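Local structure of putative serine protease (Human astrovirus 1, 2W5E) at residues V33-A36 against H37-G40; T70-G73 against D74-P77; A109-G113 against N114-Y118. The protein cleaves the viral non-structural polyprotein into its functional products as a trypsin-like serine endopeptidase that works through a charge-relay triad. One frame throughout, in Å; residues are numbered along the deposited sequence.

Contact 1. Residues V33-A36 against H37-G40; sequences VTAA and HVVG
The short helix that carries the catalytic histidine of a trypsin-like protease begins directly where a barrel strand ends, and here Ala35 and Ala36 hand the chain over to His37, Val38 and Val39. Ala35 sits at the N-cap. Its carbonyl O accepts the amide of Val38, with N and O 3.0 Å apart, and the donor stands well above the carbonyl plane instead of meeting a lone pair. Ala36 O takes two amides, those of Val39 and Gly40: Gly40 N lies in the carbonyl plane at 3.0 Å with an N-H...O angle of 158°, whereas Val39 N makes a weak, bent bond. The sequence Thr-Ala-Ala-His at this junction is that found around the catalytic histidine of trypsin-like proteases. His37 takes chi1 of 77°, with CG lodged between backbone N and carbonyl carbon, and this turns the imidazole back beside Ala35, where ND1 comes 4.0 Å from Ala35 CB, obliquely to the ring. NE2 is hydrogen-bonded to Ser127 of the triad, while the side chain of Ala36 lies close to that of Asp65, the third member. On the buried side, the branched end of Thr34 is divided between two valines. OG1 rests 3.5 Å from Val38 CB but is hydrogen-bonded to the carbonyl O of Thr24; CG2 meets Val39 CG2 at 3.8 Å. Gly40, with positive phi, ends the helical run, and Val39 also packs on Ala67 and Ile69 of strand 66-70.

Contact 2. Residues T70-G73 against D74-P77; sequences TCPG and DLHP. With CD (cadmium ion), chain B.
Cys71 and Pro72 meet Leu75 on the packed side of a tight bend, while Gly73 and Asp74 make up its exposed corner. Leu75 CB lies 3.9 Å from Pro72 CB, the two side chains running side by side in the same direction, and Cys71 SG reaches to 4.0 Å from the same Leu75 CB. With CG anti to the backbone N (chi1 -178°), the leucine packs against Phe27, Val47 and Tyr54 of the N-terminal barrel. The backbone forms a type I beta turn from Pro72 to Leu75, in the loop that follows strand 66-70 and leads on to strand 91-98 of the second barrel; Leu75 N donates to Pro72 O at 3.1 Å from well above the carbonyl plane. At the exposed corner the grip is slighter, and Asp74 OD1 merely approaches Pro72 CB, at 3.6 Å. His76 is buried among neighbouring subunits, yet within the turn its NE2 makes just a weak bond to Gly73 O, which lies at the ring's edge. One face of that imidazole has Asp74 O over its centre. The other ring nitrogen, ND1, binds cadmium at 2.0 Å, and the ion is also held by His4 and His6 of a second subunit and Glu50 of a third.

Contact 3. Residues A109-G113 against N114-Y118; sequences AMVYG and NTLSY
Thr115 O receives the shortest polar bond across this pair of strands, from Tyr112 N at 2.7 Å, and the N-H points almost straight at it (176°), nearly in line with the carbonyl. The bond belongs to a beta hairpin with a two-residue loop: strands 101-112 and 115-119 of the C-terminal barrel run antiparallel and are joined by a type II' turn from Tyr112 to Thr115. Gly113 takes the first corner, where its positive phi suits glycine, and Asn114 the second. The return bond closing the turn, Thr115 N to Tyr112 O, is longer at 3.2 Å, and its donor sits above the carbonyl plane. Two residues further from the turn, Met110 and Ser117 form the next hydrogen-bonded pair; both bonds lie in the carbonyl planes, Ser117 N reaching Met110 O at 2.8 Å. Between these pairs, CA-H groups of Val111 and Leu116 lean on Thr115 O and Met110 O, so each of these oxygens receives a C-H contact besides its amide bond.

The hairpin has two unlike faces. Val111, Leu116, Ala109 and Tyr118 share one, where Leu116 CD1 touches Val111 CG2 at 3.9 Å and Ala109 CB at 4.0 Å. Leu116 and Tyr118 continue into the barrel against Val92 and Val131, and the phenol OH of Tyr118 is hydrogen-bonded to His142. Met110, Tyr112, Thr115 and Ser117 occupy the other face, on the surface. Here Tyr112, with CG anti to its carbonyl carbon (chi1 -48°), lays its ring diagonally across to the partner strand, and the edge atom CE2 comes 3.3 Å from Ser117 OG, which lies near the ring plane.

How the contacts relate
Along the chain the three contacts follow in series, and together they sample both barrels of a two-barrel, chymotrypsin-like protease. Contact 1 starts on strand 31-35 and contact 2 leaves strand 66-70, its antiparallel neighbour in the N-terminal barrel; their centres are 18 Å apart, and their nearest atoms about 7 Å. Contact 3 is a hairpin of the C-terminal barrel, 19 Å from contact 1 between centres and 31 Å from contact 2, on the opposite side of the chain's centre. Contact 1 carries His37 of the triad; contacts 2 and 3 hold none of the catalytic residues, and 70-77 in this crystal form meets other copies of the protein, in part through a shared cadmium ion.

Contact 1. Residues V33-A36 against H37-G40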
loop_
_atom_site.group_PDB
_atom_site.type_symbol
_atom_site.label_atom_id
_atom_site.label_comp_id
_atom_site.label_asym_id
_atom_site.label_seq_id
_atom_site.Cartn_x
_atom_site.Cartn_y
_atom_site.Cartn_z
ATOM N N VAL A 33 -18.495 12.236 -12.005
ATOM C CA VAL A 33 -19.137 13.491 -11.616
ATOM C C VAL A 33 -18.505 14.653 -12.386
ATOM O O VAL A 33 -17.286 14.694 -12.564
ATOM C CB VAL A 33 -19.026 13.741 -10.078
ATOM C CG1 VAL A 33 -19.884 14.932 -9.646
ATOM C CG2 VAL A 33 -19.432 12.496 -9.285
ATOM N N THR A 34 -19.340 15.578 -12.855
ATOM C CA THR A 34 -18.859 16.797 -13.525
ATOM C C THR A 34 -19.844 17.955 -13.324
ATOM O O THR A 34 -20.828 17.813 -12.594
ATOM C CB THR A 34 -18.539 16.549 -15.031
ATOM O OG1 THR A 34 -17.803 17.657 -15.569
ATOM C CG2 THR A 34 -19.818 16.317 -15.854
ATOM N N ALA A 35 -19.562 19.100 -13.944
ATOM C CA ALA A 35 -20.471 20.248 -13.912
ATOM C C ALA A 35 -21.555 20.079 -14.976
ATOM O O ALA A 35 -21.296 19.527 -16.047
ATOM C CB ALA A 35 -19.705 21.547 -14.131
ATOM N N ALA A 36 -22.759 20.557 -14.683
ATOM C CA ALA A 36 -23.885 20.430 -15.609
ATOM C C ALA A 36 -23.563 20.954 -17.013
ATOM O O ALA A 36 -23.904 20.313 -18.007
ATOM C CB ALA A 36 -25.123 21.104 -15.048
ATOM N N HIS A 37 -22.891 22.100 -17.098
ATOM C CA HIS A 37 -22.611 22.708 -18.406
ATOM C C HIS A 37 -21.550 21.976 -19.243
ATOM O O HIS A 37 -21.433 22.217 -20.441
ATOM C CB HIS A 37 -22.318 24.211 -18.290
ATOM C CG HIS A 37 -20.951 24.535 -17.774
ATOM N ND1 HIS A 37 -20.679 24.696 -16.432
ATOM C CD2 HIS A 37 -19.784 24.756 -18.425
ATOM C CE1 HIS A 37 -19.401 24.992 -16.277
ATOM N NE2 HIS A 37 -18.836 25.037 -17.471
ATOM N N VAL A 38 -20.787 21.084 -18.611
ATOM C CA VAL A 38 -19.835 20.232 -19.333
ATOM C C VAL A 38 -20.589 19.169 -20.146
ATOM O O VAL A 38 -20.213 18.845 -21.275
ATOM C CB VAL A 38 -18.823 19.566 -18.360
ATOM C CG1 VAL A 38 -17.971 18.517 -19.070
ATOM C CG2 VAL A 38 -17.944 20.624 -17.717
ATOM N N VAL A 39 -21.657 18.650 -19.552
ATOM C CA VAL A 39 -22.518 17.655 -20.184
ATOM C C VAL A 39 -23.461 18.313 -21.208
ATOM O O VAL A 39 -23.679 17.773 -22.300
ATOM C CB VAL A 39 -23.288 16.855 -19.097
ATOM C CG1 VAL A 39 -24.621 16.357 -19.590
ATOM C CG2 VAL A 39 -22.423 15.710 -18.571
ATOM N N GLY A 40 -23.995 19.482 -20.852
ATOM C CA GLY A 40 -24.926 20.219 -21.710
ATOM C C GLY A 40 -26.171 19.407 -22.018
ATOM O O GLY A 40 -26.787 18.839 -21.114
#

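Contact 2. Residues T70-G73 against D74-P77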
loop_
_atom_site.group_PDB
_atom_site.type_symbol
_atom_site.label_atom_id
_atom_site.label_comp_id
_atom_site.label_asym_id
_atom_site.label_seq_id
_atom_site.Cartn_x
_atom_site.Cartn_y
_atom_site.Cartn_z
ATOM N N THR A 70 -22.949 7.496 -15.440
ATOM C CA THR A 70 -22.635 6.101 -15.114
ATOM C C THR A 70 -21.253 5.736 -15.664
ATOM O O THR A 70 -20.990 5.908 -16.857
ATOM C CB THR A 70 -23.732 5.138 -15.652
ATOM O OG1 THR A 70 -24.990 5.472 -15.053
ATOM C CG2 THR A 70 -23.398 3.679 -15.340
ATOM N N CYS A 71 -20.354 5.276 -14.790
ATOM C CA CYS A 71 -19.033 4.841 -15.241
ATOM C C CYS A 71 -19.181 3.613 -16.131
ATOM O O CYS A 71 -19.850 2.650 -15.743
ATOM C CB CYS A 71 -18.089 4.540 -14.070
ATOM S SG CYS A 71 -16.386 4.173 -14.579
ATOM N N PRO A 72 -18.589 3.654 -17.339
ATOM C CA PRO A 72 -18.586 2.498 -18.235
ATOM C C PRO A 72 -18.057 1.245 -17.538
ATOM O O PRO A 72 -17.105 1.328 -16.756
ATOM C CB PRO A 72 -17.639 2.929 -19.354
ATOM C CG PRO A 72 -17.759 4.401 -19.384
ATOM C CD PRO A 72 -17.915 4.816 -17.950
ATOM N N GLY A 73 -18.677 0.104 -17.830
ATOM C CA GLY A 73 -18.340 -1.165 -17.184
ATOM C C GLY A 73 -16.918 -1.634 -17.420
ATOM O O GLY A 73 -16.343 -2.332 -16.580
ATOM N N ASP A 74 -16.351 -1.247 -18.559
ATOM C CA ASP A 74 -14.981 -1.608 -18.919
ATOM C C ASP A 74 -13.930 -0.556 -18.524
ATOM O O ASP A 74 -12.733 -0.762 -18.740
ATOM C CB ASP A 74 -14.882 -1.946 -20.416
ATOM C CG ASP A 74 -15.425 -0.839 -21.322
ATOM O OD1 ASP A 74 -16.275 -0.030 -20.884
ATOM O OD2 ASP A 74 -14.997 -0.792 -22.493
ATOM N N LEU A 75 -14.386 0.561 -17.958
ATOM C CA LEU A 75 -13.494 1.602 -17.436
ATOM C C LEU A 75 -13.201 1.350 -15.955
ATOM O O LEU A 75 -14.073 1.511 -15.103
ATOM C CB LEU A 75 -14.100 3.002 -17.640
ATOM C CG LEU A 75 -13.324 4.267 -17.213
ATOM C CD1 LEU A 75 -11.820 4.115 -17.351
ATOM C CD2 LEU A 75 -13.800 5.483 -17.993
ATOM N N HIS A 76 -11.960 0.967 -15.669
ATOM C CA HIS A 76 -11.544 0.604 -14.312
ATOM C C HIS A 76 -10.534 1.634 -13.796
ATOM O O HIS A 76 -9.330 1.495 -14.040
ATOM C CB HIS A 76 -10.954 -0.822 -14.280
ATOM C CG HIS A 76 -11.816 -1.857 -14.944
ATOM N ND1 HIS A 76 -11.293 -2.952 -15.606
ATOM C CD2 HIS A 76 -13.162 -1.957 -15.053
ATOM C CE1 HIS A 76 -12.287 -3.673 -16.101
ATOM N NE2 HIS A 76 -13.429 -3.095 -15.775
ATOM N N PRO A 77 -11.027 2.686 -13.106
ATOM C CA PRO A 77 -10.150 3.767 -12.676
ATOM C C PRO A 77 -9.246 3.316 -11.537
ATOM O O PRO A 77 -9.643 2.478 -10.732
ATOM C CB PRO A 77 -11.128 4.840 -12.184
ATOM C CG PRO A 77 -12.322 4.093 -11.751
ATOM C CD PRO A 77 -12.419 2.906 -12.674
HETATM CD CD CD B . -9.437 -3.711 -15.958
#

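Contact 3. Residues A109-G113 against N114-Y118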
loop_
_atom_site.group_PDB
_atom_site.type_symbol
_atom_site.label_atom_id
_atom_site.label_comp_id
_atom_site.label_asym_id
_atom_site.label_seq_id
_atom_site.Cartn_x
_atom_site.Cartn_y
_atom_site.Cartn_z
ATOM N N ALA A 109 -9.897 29.075 0.950
ATOM C CA ALA A 109 -11.235 29.148 0.370
ATOM C C ALA A 109 -12.258 29.768 1.321
ATOM O O ALA A 109 -12.038 29.826 2.534
ATOM C CB ALA A 109 -11.696 27.768 -0.091
ATOM N N MET A 110 -13.370 30.229 0.754
ATOM C CA MET A 110 -14.455 30.826 1.525
ATOM C C MET A 110 -15.814 30.328 1.052
ATOM O O MET A 110 -16.026 30.122 -0.144
ATOM C CB MET A 110 -14.402 32.351 1.436
ATOM C CG MET A 110 -13.383 32.992 2.370
ATOM S SD MET A 110 -13.572 34.781 2.536
ATOM C CE MET A 110 -15.201 34.894 3.291
ATOM N N VAL A 111 -16.725 30.141 2.005
ATOM C CA VAL A 111 -18.073 29.665 1.721
ATOM C C VAL A 111 -19.068 30.823 1.691
ATOM O O VAL A 111 -19.102 31.653 2.605
ATOM C CB VAL A 111 -18.554 28.634 2.763
ATOM C CG1 VAL A 111 -19.713 27.820 2.210
ATOM C CG2 VAL A 111 -17.422 27.716 3.171
ATOM N N TYR A 112 -19.869 30.866 0.631
ATOM C CA TYR A 112 -20.955 31.829 0.499
ATOM C C TYR A 112 -22.210 31.058 0.105
ATOM O O TYR A 112 -22.521 30.920 -1.080
ATOM C CB TYR A 112 -20.618 32.896 -0.550
ATOM C CG TYR A 112 -19.237 33.506 -0.412
ATOM C CD1 TYR A 112 -18.988 34.528 0.507
ATOM C CD2 TYR A 112 -18.178 33.061 -1.206
ATOM C CE1 TYR A 112 -17.713 35.090 0.637
ATOM C CE2 TYR A 112 -16.900 33.618 -1.084
ATOM C CZ TYR A 112 -16.676 34.629 -0.162
ATOM O OH TYR A 112 -15.413 35.180 -0.047
ATOM N N GLY A 113 -22.914 30.534 1.107
ATOM C CA GLY A 113 -24.078 29.683 0.880
ATOM C C GLY A 113 -23.669 28.307 0.387
ATOM O O GLY A 113 -22.992 27.563 1.098
ATOM N N ASN A 114 -24.086 27.973 -0.835
ATOM C CA ASN A 114 -23.706 26.714 -1.481
ATOM C C ASN A 114 -22.492 26.864 -2.398
ATOM O O ASN A 114 -22.135 25.936 -3.128
ATOM C CB ASN A 114 -24.890 26.133 -2.267
ATOM C CG ASN A 114 -25.793 25.267 -1.406
ATOM O OD1 ASN A 114 -25.320 24.462 -0.597
ATOM N ND2 ASN A 114 -27.101 25.418 -1.585
ATOM N N THR A 115 -21.859 28.032 -2.338
ATOM C CA THR A 115 -20.755 28.377 -3.225
ATOM C C THR A 115 -19.430 28.476 -2.472
ATOM O O THR A 115 -19.344 29.096 -1.407
ATOM C CB THR A 115 -21.048 29.693 -3.978
ATOM O OG1 THR A 115 -22.203 29.510 -4.806
ATOM C CG2 THR A 115 -19.873 30.111 -4.859
ATOM N N LEU A 116 -18.404 27.855 -3.042
ATOM C CA LEU A 116 -17.050 27.910 -2.515
ATOM C C LEU A 116 -16.195 28.752 -3.463
ATOM O O LEU A 116 -16.197 28.520 -4.673
ATOM C CB LEU A 116 -16.502 26.484 -2.382
ATOM C CG LEU A 116 -15.298 26.132 -1.504
ATOM C CD1 LEU A 116 -15.504 26.545 -0.053
ATOM C CD2 LEU A 116 -15.024 24.639 -1.594
ATOM N N SER A 117 -15.498 29.746 -2.913
ATOM C CA SER A 117 -14.596 30.601 -3.688
ATOM C C SER A 117 -13.154 30.405 -3.258
ATOM O O SER A 117 -12.875 30.217 -2.078
ATOM C CB SER A 117 -14.977 32.070 -3.542
ATOM O OG SER A 117 -16.265 32.297 -4.075
ATOM N N TYR A 118 -12.245 30.466 -4.229
ATOM C CA TYR A 118 -10.839 30.125 -4.025
ATOM C C TYR A 118 -10.024 30.650 -5.195
ATOM O O TYR A 118 -10.527 30.750 -6.322
ATOM C CB TYR A 118 -10.662 28.597 -3.926
ATOM C CG TYR A 118 -11.479 27.849 -4.961
ATOM C CD1 TYR A 118 -10.946 27.537 -6.210
ATOM C CD2 TYR A 118 -12.796 27.479 -4.696
ATOM C CE1 TYR A 118 -11.705 26.873 -7.166
ATOM C CE2 TYR A 118 -13.560 26.825 -5.643
ATOM C CZ TYR A 118 -13.005 26.525 -6.876
ATOM O OH TYR A 118 -13.761 25.870 -7.811
#